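Local coordinates for protein fumarate lyase (Mesorhizobium sp., PDB 3C8T) that is a member of the fumarate lyase superfamily, largely helical enzymes that assemble as tetramers around long helical bundles, at residues A[116-130]-A[329-343]. Residues are numbered along the deposited sequence; the frame is centred on the assembly and turned at random.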
loop_
_atom_site.group_PDB
_atom_site.type_symbol
_atom_site.label_atom_id
_atom_site.label_comp_id
_atom_site.label_asym_id
_atom_site.label_seq_id
_atom_site.Cartn_x
_atom_site.Cartn_y
_atom_site.Cartn_z
ATOM N N ILE A 116 -3.928 -10.119 22.307
ATOM C CA ILE A 116 -4.620 -8.863 21.921
ATOM C C ILE A 116 -5.297 -8.137 23.117
ATOM O O ILE A 116 -5.260 -6.902 23.193
ATOM C CB ILE A 116 -5.625 -9.088 20.739
ATOM C CG1 ILE A 116 -4.855 -9.517 19.445
ATOM C CG2 ILE A 116 -6.412 -7.838 20.419
ATOM C CD1 ILE A 116 -5.761 -9.954 18.272
ATOM N N ARG A 117 -5.916 -8.889 24.035
ATOM C CA ARG A 117 -6.427 -8.297 25.265
ATOM C C ARG A 117 -5.334 -7.560 26.054
ATOM O O ARG A 117 -5.518 -6.400 26.469
ATOM C CB ARG A 117 -7.102 -9.342 26.149
ATOM C CG ARG A 117 -7.751 -8.690 27.350
ATOM C CD ARG A 117 -8.910 -9.484 27.878
ATOM N NE ARG A 117 -8.467 -10.795 28.319
ATOM C CZ ARG A 117 -9.291 -11.728 28.778
ATOM N NH1 ARG A 117 -10.587 -11.474 28.853
ATOM N NH2 ARG A 117 -8.814 -12.905 29.138
ATOM N N ASP A 118 -4.205 -8.239 26.289
ATOM C CA ASP A 118 -3.052 -7.570 26.916
ATOM C C ASP A 118 -2.478 -6.442 26.032
ATOM O O ASP A 118 -2.138 -5.395 26.533
ATOM C CB ASP A 118 -1.938 -8.573 27.265
ATOM C CG ASP A 118 -2.391 -9.657 28.270
ATOM O OD1 ASP A 118 -3.515 -9.546 28.832
ATOM O OD2 ASP A 118 -1.613 -10.630 28.489
ATOM N N GLY A 119 -2.337 -6.690 24.724
ATOM C CA GLY A 119 -1.873 -5.656 23.777
ATOM C C GLY A 119 -2.730 -4.385 23.827
ATOM O O GLY A 119 -2.216 -3.278 23.820
ATOM N N LEU A 120 -4.040 -4.550 23.868
ATOM C CA LEU A 120 -4.932 -3.414 23.875
ATOM C C LEU A 120 -4.892 -2.659 25.221
ATOM O O LEU A 120 -5.108 -1.447 25.236
ATOM C CB LEU A 120 -6.374 -3.836 23.517
ATOM C CG LEU A 120 -6.689 -4.029 22.025
ATOM C CD1 LEU A 120 -8.115 -4.530 21.920
ATOM C CD2 LEU A 120 -6.531 -2.729 21.232
ATOM N N ALA A 121 -4.612 -3.353 26.324
ATOM C CA ALA A 121 -4.492 -2.657 27.624
ATOM C C ALA A 121 -3.244 -1.794 27.653
ATOM O O ALA A 121 -3.262 -0.680 28.205
ATOM C CB ALA A 121 -4.527 -3.644 28.843
ATOM N N LEU A 122 -2.178 -2.286 27.032
ATOM C CA LEU A 122 -0.948 -1.520 26.932
ATOM C C LEU A 122 -1.099 -0.333 25.957
ATOM O O LEU A 122 -0.639 0.779 26.243
ATOM C CB LEU A 122 0.222 -2.444 26.544
ATOM C CG LEU A 122 1.565 -1.771 26.268
ATOM C CD1 LEU A 122 1.996 -0.835 27.468
ATOM C CD2 LEU A 122 2.627 -2.867 25.996
ATOM N N ILE A 123 -1.735 -0.558 24.810
ATOM C CA ILE A 123 -2.075 0.549 23.907
ATOM C C ILE A 123 -2.932 1.624 24.609
ATOM O O ILE A 123 -2.652 2.811 24.507
ATOM C CB ILE A 123 -2.816 0.040 22.630
ATOM C CG1 ILE A 123 -1.883 -0.827 21.768
ATOM C CG2 ILE A 123 -3.412 1.208 21.850
ATOM C CD1 ILE A 123 -0.615 -0.126 21.239
ATOM N N SER A 124 -3.967 1.201 25.328
ATOM C CA SER A 124 -4.831 2.138 26.021
ATOM C C SER A 124 -4.055 3.006 27.030
ATOM O O SER A 124 -4.250 4.226 27.107
ATOM C CB SER A 124 -5.968 1.366 26.697
ATOM O OG SER A 124 -6.735 2.227 27.509
ATOM N N ARG A 125 -3.176 2.357 27.796
ATOM C CA ARG A 125 -2.293 2.981 28.770
ATOM C C ARG A 125 -1.395 4.053 28.088
ATOM O O ARG A 125 -1.202 5.146 28.604
ATOM C CB ARG A 125 -1.422 1.845 29.323
ATOM C CG ARG A 125 -1.039 1.905 30.714
ATOM C CD ARG A 125 0.470 2.084 30.802
ATOM N NE ARG A 125 1.317 0.892 30.671
ATOM C CZ ARG A 125 2.604 1.005 30.330
ATOM N NH1 ARG A 125 3.101 2.216 30.116
ATOM N NH2 ARG A 125 3.406 -0.043 30.237
ATOM N N ARG A 126 -0.846 3.740 26.922
ATOM C CA ARG A 126 0.015 4.699 26.225
ATOM C C ARG A 126 -0.799 5.870 25.625
ATOM O O ARG A 126 -0.360 7.034 25.644
ATOM C CB ARG A 126 0.873 4.009 25.165
ATOM C CG ARG A 126 1.636 2.790 25.655
ATOM C CD ARG A 126 2.957 2.775 24.945
ATOM N NE ARG A 126 3.825 1.672 25.316
ATOM C CZ ARG A 126 4.696 1.695 26.324
ATOM N NH1 ARG A 126 4.798 2.750 27.110
ATOM N NH2 ARG A 126 5.430 0.626 26.565
ATOM N N ILE A 127 -1.979 5.575 25.129
ATOM C CA ILE A 127 -2.884 6.621 24.637
ATOM C C ILE A 127 -3.300 7.569 25.793
ATOM O O ILE A 127 -3.325 8.785 25.633
ATOM C CB ILE A 127 -4.117 6.008 23.919
ATOM C CG1 ILE A 127 -3.733 5.388 22.550
ATOM C CG2 ILE A 127 -5.269 7.056 23.812
ATOM C CD1 ILE A 127 -4.995 4.823 21.734
ATOM N N GLU A 128 -3.586 7.019 26.978
ATOM C CA GLU A 128 -3.853 7.852 28.163
ATOM C C GLU A 128 -2.656 8.730 28.622
ATOM O O GLU A 128 -2.869 9.893 28.942
ATOM C CB GLU A 128 -4.408 7.005 29.322
ATOM C CG GLU A 128 -5.715 6.261 28.936
ATOM C CD GLU A 128 -6.804 7.201 28.342
ATOM O OE1 GLU A 128 -7.073 7.173 27.118
ATOM O OE2 GLU A 128 -7.385 7.985 29.119
ATOM N N SER A 129 -1.424 8.206 28.647
ATOM C CA SER A 129 -0.264 9.075 28.870
ATOM C C SER A 129 -0.100 10.137 27.800
ATOM O O SER A 129 0.255 11.266 28.127
ATOM C CB SER A 129 1.060 8.304 28.954
ATOM O OG SER A 129 0.935 7.228 29.836
ATOM N N VAL A 130 -0.298 9.774 26.527
ATOM C CA VAL A 130 -0.241 10.761 25.426
ATOM C C VAL A 130 -1.224 11.930 25.691
ATOM O O VAL A 130 -0.819 13.112 25.661
ATOM C CB VAL A 130 -0.362 10.130 23.974
ATOM C CG1 VAL A 130 -0.504 11.220 22.880
ATOM C CG2 VAL A 130 0.874 9.322 23.675
ATOM N N PHE A 329 1.290 -4.221 16.504
ATOM C CA PHE A 329 1.220 -3.913 17.945
ATOM C C PHE A 329 2.521 -3.399 18.527
ATOM O O PHE A 329 2.510 -2.437 19.273
ATOM C CB PHE A 329 0.714 -5.110 18.791
ATOM C CG PHE A 329 -0.798 -5.106 19.030
ATOM C CD1 PHE A 329 -1.364 -4.335 20.049
ATOM C CD2 PHE A 329 -1.650 -5.867 18.226
ATOM C CE1 PHE A 329 -2.755 -4.343 20.283
ATOM C CE2 PHE A 329 -3.041 -5.851 18.417
ATOM C CZ PHE A 329 -3.596 -5.103 19.458
ATOM N N ALA A 330 3.622 -4.064 18.201
ATOM C CA ALA A 330 4.931 -3.710 18.698
ATOM C C ALA A 330 5.356 -2.309 18.261
ATOM O O ALA A 330 5.827 -1.503 19.083
ATOM C CB ALA A 330 5.963 -4.744 18.230
ATOM N N VAL A 331 5.231 -2.037 16.961
ATOM C CA VAL A 331 5.586 -0.739 16.389
ATOM C C VAL A 331 4.625 0.373 16.866
ATOM O O VAL A 331 5.070 1.454 17.271
ATOM C CB VAL A 331 5.598 -0.804 14.854
ATOM C CG1 VAL A 331 5.841 0.608 14.264
ATOM C CG2 VAL A 331 6.639 -1.824 14.354
ATOM N N ALA A 332 3.316 0.124 16.846
ATOM C CA ALA A 332 2.427 1.174 17.333
ATOM C C ALA A 332 2.660 1.532 18.807
ATOM O O ALA A 332 2.574 2.687 19.186
ATOM C CB ALA A 332 0.931 0.821 17.079
ATOM N N SER A 333 2.948 0.525 19.622
ATOM C CA SER A 333 3.305 0.713 21.010
ATOM C C SER A 333 4.597 1.488 21.192
ATOM O O SER A 333 4.704 2.323 22.096
ATOM C CB SER A 333 3.428 -0.656 21.711
ATOM O OG SER A 333 3.369 -0.533 23.135
ATOM N N GLY A 334 5.597 1.202 20.362
ATOM C CA GLY A 334 6.881 1.893 20.478
ATOM C C GLY A 334 6.819 3.347 20.097
ATOM O O GLY A 334 7.414 4.192 20.767
ATOM N N ILE A 335 6.113 3.664 19.018
ATOM C CA ILE A 335 5.931 5.091 18.635
ATOM C C ILE A 335 5.005 5.871 19.600
ATOM O O ILE A 335 5.252 7.069 19.866
ATOM C CB ILE A 335 5.578 5.308 17.101
ATOM C CG1 ILE A 335 4.181 4.811 16.750
ATOM C CG2 ILE A 335 6.614 4.624 16.208
ATOM C CD1 ILE A 335 3.884 4.961 15.288
ATOM N N LEU A 336 3.969 5.212 20.149
ATOM C CA LEU A 336 3.250 5.829 21.299
ATOM C C LEU A 336 4.164 6.096 22.467
ATOM O O LEU A 336 4.052 7.145 23.095
ATOM C CB LEU A 336 2.059 5.029 21.796
ATOM C CG LEU A 336 0.807 5.108 20.939
ATOM C CD1 LEU A 336 0.064 3.801 21.136
ATOM C CD2 LEU A 336 -0.073 6.373 21.209
ATOM N N TYR A 337 5.076 5.180 22.755
ATOM C CA TYR A 337 6.018 5.430 23.849
ATOM C C TYR A 337 6.973 6.605 23.533
ATOM O O TYR A 337 7.279 7.443 24.406
ATOM C CB TYR A 337 6.806 4.171 24.314
ATOM C CG TYR A 337 7.871 4.629 25.278
ATOM C CD1 TYR A 337 9.200 4.781 24.855
ATOM C CD2 TYR A 337 7.522 5.061 26.584
ATOM C CE1 TYR A 337 10.182 5.307 25.721
ATOM C CE2 TYR A 337 8.489 5.569 27.457
ATOM C CZ TYR A 337 9.807 5.696 27.019
ATOM O OH TYR A 337 10.760 6.223 27.852
ATOM N N GLN A 338 7.444 6.666 22.295
ATOM C CA GLN A 338 8.283 7.797 21.849
ATOM C C GLN A 338 7.538 9.121 21.994
ATOM O O GLN A 338 8.114 10.094 22.457
ATOM C CB GLN A 338 8.758 7.614 20.407
ATOM C CG GLN A 338 9.807 6.534 20.231
ATOM C CD GLN A 338 11.009 6.751 21.154
ATOM O OE1 GLN A 338 11.514 7.855 21.264
ATOM N NE2 GLN A 338 11.440 5.704 21.828
ATOM N N ALA A 339 6.247 9.132 21.646
ATOM C CA ALA A 339 5.391 10.337 21.821
ATOM C C ALA A 339 5.155 10.720 23.283
ATOM O O ALA A 339 5.239 11.908 23.609
ATOM C CB ALA A 339 4.090 10.193 21.099
ATOM N N GLU A 340 4.856 9.740 24.145
ATOM C CA GLU A 340 4.772 9.960 25.621
ATOM C C GLU A 340 6.032 10.702 26.147
ATOM O O GLU A 340 5.949 11.662 26.881
ATOM C CB GLU A 340 4.700 8.628 26.415
ATOM C CG GLU A 340 3.406 7.840 26.422
ATOM C CD GLU A 340 3.555 6.516 27.195
ATOM O OE1 GLU A 340 3.536 6.554 28.450
ATOM O OE2 GLU A 340 3.679 5.438 26.562
ATOM N N PHE A 341 7.191 10.184 25.776
ATOM C CA PHE A 341 8.460 10.704 26.216
ATOM C C PHE A 341 8.719 12.112 25.684
ATOM O O PHE A 341 9.073 13.002 26.447
ATOM C CB PHE A 341 9.565 9.760 25.747
ATOM C CG PHE A 341 10.946 10.271 26.019
ATOM C CD1 PHE A 341 11.487 10.184 27.309
ATOM C CD2 PHE A 341 11.710 10.808 25.000
ATOM C CE1 PHE A 341 12.772 10.670 27.580
ATOM C CE2 PHE A 341 12.997 11.291 25.263
ATOM C CZ PHE A 341 13.523 11.226 26.561
ATOM N N MET A 342 8.520 12.301 24.375
ATOM C CA MET A 342 8.803 13.550 23.707
ATOM C C MET A 342 7.883 14.664 24.186
ATOM O O MET A 342 8.355 15.763 24.483
ATOM C CB MET A 342 8.765 13.392 22.178
ATOM C CG MET A 342 8.728 14.723 21.349
ATOM S SD MET A 342 8.681 14.393 19.580
ATOM C CE MET A 342 6.914 13.999 19.303
ATOM N N LEU A 343 6.593 14.374 24.253
ATOM C CA LEU A 343 5.568 15.346 24.630
ATOM C C LEU A 343 5.593 15.625 26.119
ATOM O O LEU A 343 5.282 16.749 26.560
ATOM C CB LEU A 343 4.163 14.848 24.229
ATOM C CG LEU A 343 3.910 14.795 22.724
ATOM C CD1 LEU A 343 2.653 13.949 22.396
ATOM C CD2 LEU A 343 3.833 16.234 22.120
HETATM O O HOH W 1 1.971 4.620 29.433
#
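Two long helices of the fumarate lyase helical bundle, 104-140 and 315-344, pack knobs-into-holes where Arg-126, Val-130, Phe-329 and Leu-336 each enter a four-residue hole of the other helix. The segment axes approach to 9.0 Å and run nearly parallel, 24° apart. Phe-329 points its ring at Gly-119, its CE1 3.5 Å from the glycine C, a closeness that the missing side chain permits; Ile-116 CG2, Leu-120 CG and Ile-123 CG1 complete the hole. Leu-336 forks between neighbours: CD1 meets Ile-123 CD1, while CD2 reaches Ile-127 CG1 and Val-130 CG2. The polar flank centres on Arg-126, whose chain bends about CB-CG (chi2 -144°). Leu-122 CD1 and Tyr-337 CB lie over opposite faces of its guanidinium, both offset toward the rim, and the group is gripped in its own plane: NE donates to Ser-333 OG (3.1 Å, 161°), and NH1 forms a salt bridge to Glu-340 OE2 (3.0 Å) on the syn side. Asp-14 of the same chain pairs with NH2 and also bonds Ser-333 OG, so three partners fix the rotation of the guanidinium. The other carboxylate oxygen, Glu-340 OE1, accepts from a water 2.7 Å away, which in turn accepts from Arg-125 NH1, also at 2.7 Å.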